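Local structure of EDD domain protein, DegV family (Ruminococcus gnavus, 3JR7) at residues S282-S285 with T286-N290. The protein is of unknown function but probably binds lipids such as fatty acids. Numbering follows the deposited sequence.
Sequences SGIS and TVYAN
Two donors of Thr286 grip the carbonyl oxygen of Ser282: Thr286 N lies 2.7 Å from Ser282 O, nearly in line with the carbonyl bond, while Thr286 OG1, 2.9 Å from Ser282 O, comes from above the carbonyl plane. Threonine suits this buried place because OG1, anti to its own carbonyl carbon (chi1 -67°), folds back to a carbonyl one turn earlier; it is also hydrogen-bonded to the hydroxyl of Thr281. A valine here would probably cost Ser282 O the second of these bonds and leave the Thr281 hydroxyl without this mate. Ser282 is the N-cap of the short helix 283-289, which follows strand 275-280 in the DegV fold. Ser282 OG accepts from Ser285 N at 3.1 Å: serine's short side chain sets its oxygen before a first-turn N-H that has no earlier carbonyl to bond. The same OG is hydrogen-bonded to Cys29 O, while the carboxylates of Glu31, bonded to Ser282 N and Ser285 OG, and Asp58, bonded to Ile284 N, would probably be favoured by the positive helix end. One turn apart, Ile284 and Tyr288 lie side by side, with Ile284 CG2 4.1 Å from Tyr288 CD2. The ring turns its edge to Ile284 O, whereas Val287 CG1 lies over one face near the rim, 3.9 Å above the plane. Ser285 and Tyr288 line the pocket holding a polyether, and Tyr288 OH is hydrogen-bonded to Thr80 and Asn189.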
loop_
_atom_site.group_PDB
_atom_site.type_symbol
_atom_site.label_atom_id
_atom_site.label_comp_id
_atom_site.label_asym_id
_atom_site.label_seq_id
_atom_site.Cartn_x
_atom_site.Cartn_y
_atom_site.Cartn_z
ATOM N N SER A 282 0.339 3.742 -7.483
ATOM C CA SER A 282 0.032 2.619 -8.399
ATOM C C SER A 282 -1.381 2.789 -8.970
ATOM O O SER A 282 -2.114 3.682 -8.569
ATOM C CB SER A 282 0.058 1.314 -7.612
ATOM O OG SER A 282 -1.084 1.285 -6.708
ATOM N N GLY A 283 -1.777 1.922 -9.899
ATOM C CA GLY A 283 -3.138 1.940 -10.446
ATOM C C GLY A 283 -4.209 1.849 -9.372
ATOM O O GLY A 283 -5.148 2.667 -9.327
ATOM N N ILE A 284 -4.107 0.837 -8.493
ATOM C CA ILE A 284 -5.136 0.719 -7.439
ATOM C C ILE A 284 -5.087 1.925 -6.480
ATOM O O ILE A 284 -6.123 2.468 -6.109
ATOM C CB ILE A 284 -4.973 -0.594 -6.678
ATOM C CG1 ILE A 284 -5.252 -1.769 -7.635
ATOM C CG2 ILE A 284 -5.907 -0.646 -5.455
ATOM C CD1 ILE A 284 -6.704 -1.866 -8.133
ATOM N N SER A 285 -3.889 2.360 -6.126
ATOM C CA SER A 285 -3.728 3.514 -5.262
ATOM C C SER A 285 -4.342 4.777 -5.893
ATOM O O SER A 285 -5.021 5.555 -5.222
ATOM C CB SER A 285 -2.248 3.713 -4.914
ATOM O OG SER A 285 -1.741 2.662 -4.046
ATOM N N THR A 286 -4.093 4.969 -7.191
ATOM C CA THR A 286 -4.704 6.070 -7.932
ATOM C C THR A 286 -6.220 6.003 -7.914
ATOM O O THR A 286 -6.885 7.011 -7.624
ATOM C CB THR A 286 -4.192 6.079 -9.352
ATOM O OG1 THR A 286 -2.791 6.421 -9.315
ATOM C CG2 THR A 286 -5.001 7.027 -10.217
ATOM N N VAL A 287 -6.781 4.819 -8.164
ATOM C CA VAL A 287 -8.226 4.682 -8.180
ATOM C C VAL A 287 -8.876 5.118 -6.861
ATOM O O VAL A 287 -9.900 5.811 -6.859
ATOM C CB VAL A 287 -8.634 3.240 -8.524
ATOM C CG1 VAL A 287 -10.120 3.006 -8.255
ATOM C CG2 VAL A 287 -8.275 2.904 -10.021
ATOM N N TYR A 288 -8.303 4.709 -5.731
ATOM C CA TYR A 288 -8.877 5.026 -4.418
ATOM C C TYR A 288 -8.386 6.353 -3.827
ATOM O O TYR A 288 -9.126 7.005 -3.084
ATOM C CB TYR A 288 -8.691 3.837 -3.458
ATOM C CG TYR A 288 -9.597 2.683 -3.864
ATOM C CD1 TYR A 288 -10.961 2.711 -3.562
ATOM C CD2 TYR A 288 -9.146 1.649 -4.635
ATOM C CE1 TYR A 288 -11.797 1.704 -3.915
ATOM C CE2 TYR A 288 -10.017 0.590 -5.040
ATOM C CZ TYR A 288 -11.334 0.642 -4.677
ATOM O OH TYR A 288 -12.245 -0.332 -5.061
ATOM N N ALA A 289 -7.171 6.778 -4.149
ATOM C CA ALA A 289 -6.665 8.051 -3.601
ATOM C C ALA A 289 -7.203 9.256 -4.370
ATOM O O ALA A 289 -7.435 10.346 -3.810
ATOM C CB ALA A 289 -5.137 8.060 -3.593
ATOM N N ASN A 290 -7.305 9.072 -5.670
ATOM C CA ASN A 290 -7.768 10.075 -6.613
ATOM C C ASN A 290 -6.770 11.205 -6.774
ATOM O O ASN A 290 -5.773 11.338 -6.010
ATOM C CB ASN A 290 -9.179 10.603 -6.251
ATOM C CG ASN A 290 -10.277 9.634 -6.634
ATOM O OD1 ASN A 290 -11.106 9.228 -5.794
ATOM N ND2 ASN A 290 -10.321 9.281 -7.910
#